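Local coordinates for malonyl-CoA-[acyl-carrier-protein] transacylase (Coxiella burnetii, PDB 3TQE), which probably transfers the malonyl group of malonyl-CoA to holo-acyl carrier protein, releasing CoA and supplying malonyl-ACP for fatty acid synthesis, at residues Leu109-Glu112 and Glu113-Leu117; Asp214-Ala217 and Gln218-Ala221; Val239-Glu243 and Ala244-Arg248; Val259-Val262 and Glu263-Tyr267. All blocks are in the same frame, centred on the assembly; numbering follows the deposited sequence.

Contact 1: residues Leu109-Glu112 and Glu113-Leu117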
loop_
_atom_site.group_PDB
_atom_site.type_symbol
_atom_site.label_atom_id
_atom_site.label_comp_id
_atom_site.label_asym_id
_atom_site.label_seq_id
_atom_site.Cartn_x
_atom_site.Cartn_y
_atom_site.Cartn_z
ATOM N N LEU A 109 -4.237 2.950 15.124
ATOM C CA LEU A 109 -3.880 4.361 14.916
ATOM C C LEU A 109 -5.140 5.172 14.729
ATOM O O LEU A 109 -6.065 4.738 14.031
ATOM C CB LEU A 109 -3.062 4.586 13.636
ATOM C CG LEU A 109 -1.724 3.923 13.460
ATOM C CD1 LEU A 109 -1.156 4.273 12.084
ATOM C CD2 LEU A 109 -0.791 4.358 14.601
ATOM N N LYS A 110 -5.170 6.348 15.333
ATOM C CA LYS A 110 -6.263 7.280 15.147
ATOM C C LYS A 110 -6.177 7.833 13.737
ATOM O O LYS A 110 -5.110 8.238 13.299
ATOM C CB LYS A 110 -6.174 8.438 16.145
ATOM C CG LYS A 110 -7.336 9.401 16.040
ATOM C CD LYS A 110 -7.368 10.431 17.159
ATOM C CE LYS A 110 -8.542 11.364 16.952
ATOM N NZ LYS A 110 -9.089 11.891 18.226
ATOM N N PHE A 111 -7.296 7.852 13.029
ATOM C CA PHE A 111 -7.301 8.285 11.639
ATOM C C PHE A 111 -6.628 9.635 11.420
ATOM O O PHE A 111 -5.765 9.749 10.571
ATOM C CB PHE A 111 -8.733 8.290 11.101
ATOM C CG PHE A 111 -8.859 8.827 9.738
ATOM C CD1 PHE A 111 -8.118 8.298 8.721
ATOM C CD2 PHE A 111 -9.702 9.860 9.459
ATOM C CE1 PHE A 111 -8.212 8.776 7.472
ATOM C CE2 PHE A 111 -9.800 10.348 8.172
ATOM C CZ PHE A 111 -9.048 9.809 7.195
ATOM N N GLU A 112 -7.040 10.670 12.144
ATOM C CA GLU A 112 -6.540 12.017 11.839
ATOM C C GLU A 112 -5.044 12.109 12.178
ATOM O O GLU A 112 -4.288 12.781 11.489
ATOM C CB GLU A 112 -7.353 13.061 12.587
ATOM C CG GLU A 112 -8.794 13.148 12.077
ATOM C CD GLU A 112 -9.860 13.100 13.183
ATOM O OE1 GLU A 112 -9.559 13.506 14.335
ATOM O OE2 GLU A 112 -11.003 12.624 12.915
ATOM N N GLU A 113 -4.605 11.352 13.171
ATOM C CA GLU A 113 -3.177 11.283 13.465
ATOM C C GLU A 113 -2.433 10.593 12.335
ATOM O O GLU A 113 -1.356 11.021 11.913
ATOM C CB GLU A 113 -2.943 10.616 14.809
ATOM C CG GLU A 113 -3.557 11.463 15.918
ATOM C CD GLU A 113 -3.419 10.939 17.315
ATOM O OE1 GLU A 113 -2.808 9.864 17.519
ATOM O OE2 GLU A 113 -3.956 11.642 18.226
ATOM N N ALA A 114 -3.026 9.534 11.818
ATOM C CA ALA A 114 -2.425 8.821 10.706
ATOM C C ALA A 114 -2.355 9.685 9.455
ATOM O O ALA A 114 -1.399 9.586 8.699
ATOM C CB ALA A 114 -3.150 7.494 10.451
ATOM N N VAL A 115 -3.370 10.497 9.213
ATOM C CA VAL A 115 -3.350 11.397 8.067
ATOM C C VAL A 115 -2.146 12.315 8.145
ATOM O O VAL A 115 -1.411 12.500 7.163
ATOM C CB VAL A 115 -4.659 12.198 7.970
ATOM C CG1 VAL A 115 -4.546 13.358 6.967
ATOM C CG2 VAL A 115 -5.778 11.278 7.622
ATOM N N LYS A 116 -1.948 12.914 9.309
ATOM C CA LYS A 116 -0.814 13.819 9.464
ATOM C C LYS A 116 0.501 13.056 9.310
ATOM O O LYS A 116 1.463 13.549 8.722
ATOM C CB LYS A 116 -0.864 14.499 10.808
ATOM C CG LYS A 116 -2.029 15.402 10.990
ATOM C CD LYS A 116 -1.929 16.119 12.323
ATOM C CE LYS A 116 -3.069 17.060 12.550
ATOM N NZ LYS A 116 -3.032 17.528 13.981
ATOM N N LEU A 117 0.545 11.850 9.846
ATOM C CA LEU A 117 1.748 11.068 9.818
ATOM C C LEU A 117 2.120 10.684 8.373
ATOM O O LEU A 117 3.288 10.700 8.002
ATOM C CB LEU A 117 1.567 9.811 10.645
ATOM C CG LEU A 117 2.773 8.918 10.769
ATOM C CD1 LEU A 117 3.926 9.634 11.462
ATOM C CD2 LEU A 117 2.360 7.659 11.491
HETATM O O HOH W 1 -2.974 7.234 16.853
#

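Contact 2: residues Asp214-Ala217 and Gln218-Ala221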
loop_
_atom_site.group_PDB
_atom_site.type_symbol
_atom_site.label_atom_id
_atom_site.label_comp_id
_atom_site.label_asym_id
_atom_site.label_seq_id
_atom_site.Cartn_x
_atom_site.Cartn_y
_atom_site.Cartn_z
ATOM N N ASP A 214 14.727 8.057 9.410
ATOM C CA ASP A 214 15.198 8.691 10.624
ATOM C C ASP A 214 14.262 9.801 11.054
ATOM O O ASP A 214 13.989 9.962 12.241
ATOM C CB ASP A 214 16.591 9.246 10.435
ATOM C CG ASP A 214 17.646 8.149 10.251
ATOM O OD1 ASP A 214 17.372 6.969 10.546
ATOM O OD2 ASP A 214 18.761 8.487 9.793
ATOM N N ARG A 215 13.759 10.560 10.098
ATOM C CA ARG A 215 12.844 11.642 10.395
ATOM C C ARG A 215 11.503 11.105 10.837
ATOM O O ARG A 215 10.930 11.565 11.835
ATOM C CB ARG A 215 12.697 12.562 9.205
ATOM C CG ARG A 215 13.974 13.293 8.894
ATOM C CD ARG A 215 13.846 14.046 7.616
ATOM N NE ARG A 215 13.056 15.257 7.766
ATOM C CZ ARG A 215 12.660 16.036 6.762
ATOM N NH1 ARG A 215 12.950 15.725 5.501
ATOM N NH2 ARG A 215 11.960 17.141 7.029
ATOM N N LEU A 216 11.000 10.118 10.115
ATOM C CA LEU A 216 9.697 9.586 10.463
ATOM C C LEU A 216 9.722 8.922 11.824
ATOM O O LEU A 216 8.708 8.915 12.516
ATOM C CB LEU A 216 9.210 8.617 9.392
ATOM C CG LEU A 216 7.701 8.321 9.473
ATOM C CD1 LEU A 216 6.872 9.593 9.208
ATOM C CD2 LEU A 216 7.400 7.223 8.492
ATOM N N ALA A 217 10.860 8.347 12.210
ATOM C CA ALA A 217 10.935 7.665 13.489
ATOM C C ALA A 217 10.652 8.627 14.616
ATOM O O ALA A 217 10.070 8.253 15.616
ATOM C CB ALA A 217 12.279 7.014 13.660
ATOM N N GLN A 218 11.071 9.864 14.447
ATOM C CA GLN A 218 10.825 10.881 15.457
ATOM C C GLN A 218 9.339 11.168 15.607
ATOM O O GLN A 218 8.827 11.309 16.722
ATOM C CB GLN A 218 11.601 12.130 15.108
ATOM C CG GLN A 218 13.080 11.927 15.084
ATOM C CD GLN A 218 13.839 13.202 14.771
ATOM O OE1 GLN A 218 13.448 13.987 13.903
ATOM N NE2 GLN A 218 14.935 13.421 15.489
ATOM N N ASP A 219 8.625 11.211 14.494
ATOM C CA ASP A 219 7.194 11.479 14.547
ATOM C C ASP A 219 6.423 10.300 15.058
ATOM O O ASP A 219 5.470 10.445 15.814
ATOM C CB ASP A 219 6.657 11.851 13.167
ATOM C CG ASP A 219 7.235 13.133 12.654
ATOM O OD1 ASP A 219 7.211 14.160 13.366
ATOM O OD2 ASP A 219 7.703 13.133 11.514
ATOM N N ILE A 220 6.817 9.117 14.639
ATOM C CA ILE A 220 6.112 7.888 14.999
ATOM C C ILE A 220 6.236 7.623 16.504
ATOM O O ILE A 220 5.386 7.018 17.098
ATOM C CB ILE A 220 6.605 6.699 14.116
ATOM C CG1 ILE A 220 5.953 6.818 12.729
ATOM C CG2 ILE A 220 6.302 5.344 14.723
ATOM C CD1 ILE A 220 6.397 5.796 11.737
ATOM N N ALA A 221 7.329 8.058 17.105
ATOM C CA ALA A 221 7.507 7.866 18.536
ATOM C C ALA A 221 6.474 8.642 19.327
ATOM O O ALA A 221 6.183 8.284 20.458
ATOM C CB ALA A 221 8.922 8.285 18.957
HETATM O O HOH W 2 11.204 14.304 12.261
#

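Contact 3: residues Val239-Glu243 and Ala244-Arg248. With GLY (glycine), chain C.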
loop_
_atom_site.group_PDB
_atom_site.type_symbol
_atom_site.label_atom_id
_atom_site.label_comp_id
_atom_site.label_asym_id
_atom_site.label_seq_id
_atom_site.Cartn_x
_atom_site.Cartn_y
_atom_site.Cartn_z
ATOM N N VAL A 239 4.478 -10.678 9.393
ATOM C CA VAL A 239 3.790 -11.092 10.604
ATOM C C VAL A 239 3.021 -9.948 11.201
ATOM O O VAL A 239 3.249 -8.790 10.886
ATOM C CB VAL A 239 4.727 -11.671 11.649
ATOM C CG1 VAL A 239 5.442 -12.899 11.119
ATOM C CG2 VAL A 239 5.674 -10.650 12.068
ATOM N N ASP A 240 2.096 -10.288 12.083
ATOM C CA ASP A 240 1.378 -9.286 12.817
ATOM C C ASP A 240 2.085 -9.007 14.121
ATOM O O ASP A 240 2.836 -9.857 14.639
ATOM C CB ASP A 240 -0.048 -9.743 13.076
ATOM C CG ASP A 240 -0.127 -11.010 13.830
ATOM O OD1 ASP A 240 0.563 -11.990 13.444
ATOM O OD2 ASP A 240 -0.908 -11.035 14.792
ATOM N N HIS A 241 1.836 -7.829 14.655
ATOM C CA HIS A 241 2.432 -7.394 15.906
ATOM C C HIS A 241 1.402 -6.712 16.780
ATOM O O HIS A 241 0.586 -5.960 16.300
ATOM C CB HIS A 241 3.538 -6.397 15.647
ATOM C CG HIS A 241 4.683 -6.962 14.884
ATOM N ND1 HIS A 241 5.405 -8.047 15.336
ATOM C CD2 HIS A 241 5.239 -6.597 13.708
ATOM C CE1 HIS A 241 6.359 -8.326 14.461
ATOM N NE2 HIS A 241 6.281 -7.457 13.466
ATOM N N ASN A 242 1.465 -6.956 18.075
ATOM C CA ASN A 242 0.538 -6.335 19.012
ATOM C C ASN A 242 1.140 -5.193 19.799
ATOM O O ASN A 242 0.430 -4.353 20.349
ATOM C CB ASN A 242 0.032 -7.390 19.982
ATOM C CG ASN A 242 -0.799 -8.448 19.311
ATOM O OD1 ASN A 242 -0.693 -9.646 19.630
ATOM N ND2 ASN A 242 -1.643 -8.031 18.397
ATOM N N GLU A 243 2.459 -5.166 19.909
ATOM C CA GLU A 243 3.132 -4.226 20.773
ATOM C C GLU A 243 3.445 -2.933 20.057
ATOM O O GLU A 243 3.978 -2.984 18.961
ATOM C CB GLU A 243 4.438 -4.865 21.216
ATOM C CG GLU A 243 4.282 -6.269 21.740
ATOM C CD GLU A 243 4.467 -7.444 20.689
ATOM O OE1 GLU A 243 4.302 -7.353 19.390
ATOM O OE2 GLU A 243 4.747 -8.537 21.253
ATOM N N ALA A 244 3.148 -1.794 20.663
ATOM C CA ALA A 244 3.296 -0.506 20.001
ATOM C C ALA A 244 4.676 -0.284 19.460
ATOM O O ALA A 244 4.828 0.134 18.314
ATOM C CB ALA A 244 2.904 0.628 20.904
ATOM N N ASN A 245 5.703 -0.554 20.252
ATOM C CA ASN A 245 7.042 -0.233 19.773
ATOM C C ASN A 245 7.498 -1.172 18.680
ATOM O O ASN A 245 8.328 -0.822 17.850
ATOM C CB ASN A 245 8.045 -0.209 20.913
ATOM C CG ASN A 245 7.951 1.039 21.725
ATOM O OD1 ASN A 245 7.663 2.123 21.204
ATOM N ND2 ASN A 245 8.261 0.914 23.005
ATOM N N ILE A 246 6.949 -2.377 18.659
ATOM C CA ILE A 246 7.267 -3.310 17.594
ATOM C C ILE A 246 6.576 -2.849 16.309
ATOM O O ILE A 246 7.161 -2.889 15.240
ATOM C CB ILE A 246 6.883 -4.754 17.970
ATOM C CG1 ILE A 246 7.553 -5.180 19.271
ATOM C CG2 ILE A 246 7.265 -5.717 16.882
ATOM C CD1 ILE A 246 9.020 -5.057 19.288
ATOM N N ILE A 247 5.341 -2.377 16.423
ATOM C CA ILE A 247 4.677 -1.773 15.283
ATOM C C ILE A 247 5.452 -0.565 14.781
ATOM O O ILE A 247 5.653 -0.422 13.573
ATOM C CB ILE A 247 3.227 -1.420 15.643
ATOM C CG1 ILE A 247 2.444 -2.689 15.890
ATOM C CG2 ILE A 247 2.590 -0.570 14.515
ATOM C CD1 ILE A 247 1.066 -2.470 16.499
ATOM N N ARG A 248 5.914 0.299 15.685
ATOM C CA ARG A 248 6.724 1.428 15.255
ATOM C C ARG A 248 7.934 0.953 14.486
ATOM O O ARG A 248 8.250 1.482 13.430
ATOM C CB ARG A 248 7.206 2.251 16.432
ATOM C CG ARG A 248 6.122 2.991 17.152
ATOM C CD ARG A 248 6.685 3.929 18.219
ATOM N NE ARG A 248 5.566 4.692 18.762
ATOM C CZ ARG A 248 4.854 4.349 19.832
ATOM N NH1 ARG A 248 5.178 3.291 20.572
ATOM N NH2 ARG A 248 3.828 5.081 20.191
HETATM N N GLY C . -0.096 3.181 23.392
HETATM C CA GLY C . 1.317 2.801 23.717
HETATM C C GLY C . 2.293 3.545 22.837
HETATM O O GLY C . 1.837 4.357 22.003
HETATM O OXT GLY C . 3.536 3.333 22.931
#

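Contact 4: residues Val259-Val262 and Glu263-Tyr267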
loop_
_atom_site.group_PDB
_atom_site.type_symbol
_atom_site.label_atom_id
_atom_site.label_comp_id
_atom_site.label_asym_id
_atom_site.label_seq_id
_atom_site.Cartn_x
_atom_site.Cartn_y
_atom_site.Cartn_z
ATOM N N VAL A 259 8.870 -4.543 0.315
ATOM C CA VAL A 259 7.504 -4.910 0.632
ATOM C C VAL A 259 7.322 -6.359 0.197
ATOM O O VAL A 259 7.337 -6.683 -0.990
ATOM C CB VAL A 259 6.519 -4.018 -0.109
ATOM C CG1 VAL A 259 5.078 -4.479 0.065
ATOM C CG2 VAL A 259 6.686 -2.599 0.354
ATOM N N ARG A 260 7.091 -7.231 1.172
ATOM C CA ARG A 260 7.013 -8.652 0.906
ATOM C C ARG A 260 5.575 -9.047 0.639
ATOM O O ARG A 260 4.957 -9.789 1.406
ATOM C CB ARG A 260 7.641 -9.422 2.058
ATOM C CG ARG A 260 9.101 -9.100 2.175
ATOM C CD ARG A 260 9.660 -9.489 3.484
ATOM N NE ARG A 260 9.708 -10.927 3.641
ATOM C CZ ARG A 260 10.161 -11.542 4.737
ATOM N NH1 ARG A 260 10.573 -10.855 5.793
ATOM N NH2 ARG A 260 10.196 -12.854 4.781
ATOM N N TRP A 261 5.041 -8.555 -0.456
ATOM C CA TRP A 261 3.636 -8.756 -0.739
ATOM C C TRP A 261 3.317 -10.200 -1.115
ATOM O O TRP A 261 2.344 -10.776 -0.625
ATOM C CB TRP A 261 3.159 -7.795 -1.807
ATOM C CG TRP A 261 1.702 -7.750 -1.944
ATOM C CD1 TRP A 261 0.960 -8.211 -2.969
ATOM C CD2 TRP A 261 0.783 -7.237 -0.978
ATOM N NE1 TRP A 261 -0.372 -7.997 -2.722
ATOM C CE2 TRP A 261 -0.503 -7.419 -1.489
ATOM C CE3 TRP A 261 0.927 -6.649 0.274
ATOM C CZ2 TRP A 261 -1.639 -7.007 -0.800
ATOM C CZ3 TRP A 261 -0.205 -6.267 0.960
ATOM C CH2 TRP A 261 -1.458 -6.436 0.418
ATOM N N VAL A 262 4.122 -10.804 -1.956
ATOM C CA VAL A 262 3.799 -12.158 -2.346
ATOM C C VAL A 262 3.834 -13.076 -1.106
ATOM O O VAL A 262 2.935 -13.897 -0.951
ATOM C CB VAL A 262 4.645 -12.657 -3.521
ATOM C CG1 VAL A 262 6.106 -12.443 -3.238
ATOM C CG2 VAL A 262 4.288 -14.109 -3.864
ATOM N N GLU A 263 4.788 -12.901 -0.204
ATOM C CA GLU A 263 4.816 -13.723 0.994
ATOM C C GLU A 263 3.611 -13.441 1.880
ATOM O O GLU A 263 3.103 -14.334 2.547
ATOM C CB GLU A 263 6.096 -13.490 1.784
ATOM C CG GLU A 263 7.286 -14.122 1.176
ATOM C CD GLU A 263 8.565 -13.587 1.764
ATOM O OE1 GLU A 263 8.954 -12.448 1.398
ATOM O OE2 GLU A 263 9.171 -14.302 2.589
ATOM N N THR A 264 3.176 -12.197 1.920
ATOM C CA THR A 264 1.981 -11.832 2.694
ATOM C C THR A 264 0.759 -12.561 2.160
ATOM O O THR A 264 -0.007 -13.145 2.936
ATOM C CB THR A 264 1.748 -10.330 2.660
ATOM O OG1 THR A 264 2.851 -9.700 3.308
ATOM C CG2 THR A 264 0.458 -9.959 3.348
ATOM N N ILE A 265 0.573 -12.544 0.855
ATOM C CA ILE A 265 -0.586 -13.195 0.263
ATOM C C ILE A 265 -0.484 -14.698 0.471
ATOM O O ILE A 265 -1.476 -15.343 0.800
ATOM C CB ILE A 265 -0.738 -12.833 -1.206
ATOM C CG1 ILE A 265 -0.969 -11.329 -1.368
ATOM C CG2 ILE A 265 -1.817 -13.648 -1.873
ATOM C CD1 ILE A 265 -2.123 -10.746 -0.590
ATOM N N LYS A 266 0.706 -15.247 0.316
ATOM C CA LYS A 266 0.881 -16.674 0.535
ATOM C C LYS A 266 0.583 -17.054 1.992
ATOM O O LYS A 266 -0.038 -18.089 2.252
ATOM C CB LYS A 266 2.283 -17.090 0.142
ATOM C CG LYS A 266 2.420 -17.125 -1.378
ATOM C CD LYS A 266 3.777 -17.536 -1.821
ATOM C CE LYS A 266 3.800 -17.718 -3.330
ATOM N NZ LYS A 266 5.003 -18.472 -3.742
ATOM N N TYR A 267 0.969 -16.202 2.934
ATOM C CA TYR A 267 0.716 -16.425 4.358
ATOM C C TYR A 267 -0.773 -16.463 4.589
ATOM O O TYR A 267 -1.282 -17.344 5.280
ATOM C CB TYR A 267 1.347 -15.323 5.201
ATOM C CG TYR A 267 1.193 -15.418 6.694
ATOM C CD1 TYR A 267 2.288 -15.760 7.491
ATOM C CD2 TYR A 267 0.012 -15.107 7.321
ATOM C CE1 TYR A 267 2.190 -15.832 8.868
ATOM C CE2 TYR A 267 -0.103 -15.210 8.729
ATOM C CZ TYR A 267 0.987 -15.572 9.480
ATOM O OH TYR A 267 0.933 -15.639 10.857
#

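Contact 1: residues Leu109-Glu112 and Glu113-Leu117
The carbonyl oxygen of K110, the N-cap residue of helix 111-128, receives the amide of A114 at 2.9 Å (K110 O to A114 N), the first of three i to i+4 bonds that start the helix. F111 O and V115 N follow at 2.9 Å, and then E112 O and K116 N, rather longer at 3.2 Å. Ahead of this turn a water sits 2.8 Å from K110 N and also lies within hydrogen-bonding distance of E113 OE1. E113, third residue of the helix, thus reaches back to the N-cap amide through water, where a capping box would make that bond directly. Its straight chain slants across that of K110, and in the one of two K110 conformers given here NZ remains 5.1 Å from E113 OE2. On the buried side, F111 has CG anti to its amide nitrogen (chi1 175°), which lays the ring alongside the first turn. V115 CG2 then rests over one face of the F111 ring, 3.8 Å from its centroid and displaced toward CE1 and CZ. T36, T72 and V75 from two other helices also touch F111. Acidic E112 and E113 at this amino end probably interact favourably with the helix dipole, while the V115 methyl packs on the apolar flank through a CH-pi contact.

Contact 2: residues Asp214-Ala217 and Gln218-Ala221
D214 touches the following turn through its backbone: its carbonyl oxygen lies 3.6 Å from Q218 CG, where the glutamine chain passes close by as it runs back along the helix. The carboxylate of D214 points elsewhere, and OD1 is bound by Q210 one turn earlier. At R215 the carbonyl oxygen has two partners. Q218 N makes a weak, bent bond to R215 O at 3.1 Å, and a water donates to the same oxygen at 2.8 Å while giving its other proton to Q218 OE1. The extended Q218 chain, with CG beside its own amide nitrogen (chi1 -62°), carries the amide back far enough to close this bridge. The guanidinium of R215 is engaged with E127 on helix 111-128. L216 faces inward. L216 O accepts I220 N at 2.9 Å, and L216 CG meets I220 CD1 at 3.6 Å, with CD2 against the same methyl group, in one of the two modelled conformers of I220. A217 ends the series, A217 O taking A221 N at 3.1 Å. D219, hydrogen-bonded through OD2 to Y124, adds a polar tie to helix 111-128. Such a division, with L216 and I220 inside against L117, Y100 and I252 and with D214 and Q218 outside, is that of an amphipathic helix lying on the helical body of the acyl transferase domain.

Contact 3: residues Val239-Glu243 and Ala244-Arg248
The imidazole of H241 carries a methyl group on one face: I246 CG2 stands 3.5 Å from the ring centroid, 17° off the normal and nearest to ND1. The two side chains meet at about a right angle, and I246 places CG2 anti to its own amide nitrogen while CG1 takes the other branch, 3.7 Å from E243 CB. There E243 and I246 run side by side in the same direction. I247 fills the inner flank, its CD1 3.5 Å from H241 O. These contacts surround the start of helix 244-254, with E243 as N-cap residue. E243 O accepts I247 N at 2.9 Å, and a weak second bond from I246 N. The bent E243 side chain doubles back, so that OE1 takes N242 N from above the carboxylate plane at 3.2 Å. One turn into the helix, R248 grips the bound glycine end-on, NH1 to OXT at 2.9 Å and NH2 to O at 2.8 Å, with the ligand carboxyl carbon in the guanidinium plane. A244 CB touches the same OXT. NH1 is steadied in turn by N245 OD1, and NH2 by I223 O; beyond the imidazole, D237 OD2 holds H241 NE2.

Contact 4: residues Val259-Val262 and Glu263-Tyr267
The charged interaction joins R260 and E263 side-on: NE meets OE1 and NH2 meets OE2, each at 2.8 Å and within 7° of linear. Both oxygens lie in the guanidinium plane, yet the carboxylate is turned 41° against it and is approached from above its own plane. A bend at chi3 of R260 (69°) brings the group round to E263, and V236 O takes the remaining nitrogen, NH1. Among the uncharged hydrogen bonds, R260 O, at the N-cap, is gripped twice by T264, by OG1 at 2.8 Å and by N at 3.0 Å, from opposite faces of the carbonyl plane. The helix then continues with I265 N to W261 O and K266 N to V262 O. Apolar contact centres on the W261 indole. I265 CG1 sits over the five-membered ring, 4.0 Å from its centroid, and I265 CD1 lies 3.8 Å from W261 CZ2. The buried indole NE1 has no polar partner, and I265 CG1 lies beside it. In the V262 conformer given here, one of two, the side chains of V262 and K266 run alongside each other. The segment thus passes from strand 259-260, bonded to strand 160-167 through V259, into helix 261-270. W261 and I265 face helix 284-292 at L285, L288 and I289, and W261 also touches A93 of strand 91-94 and the ring of H95.

Contacts 1 and 2 lie on helices that touch, with the centres of the contacts 14 Å apart, and L117 CD1 joins them, packing 3.7 Å from both L216 CD1 and I220 CG1. Contact 2 meets contact 3 through a probable hydrogen bond of 2.9 Å from R248 NE to I220 O, which probably helps orient the arginine that holds the glycine of contact 3. Contact 4 is far from contact 1 (centres about 25 Å apart, on opposite sides of the chain's centre) but comes within about 4 Å of contact 3 at the nearest atoms. It comes closest to the predicted catalytic residues: V259 touches H205, and the W261 side chain is about 8 Å from that of S96, whereas that of L216 is about 10 Å from both.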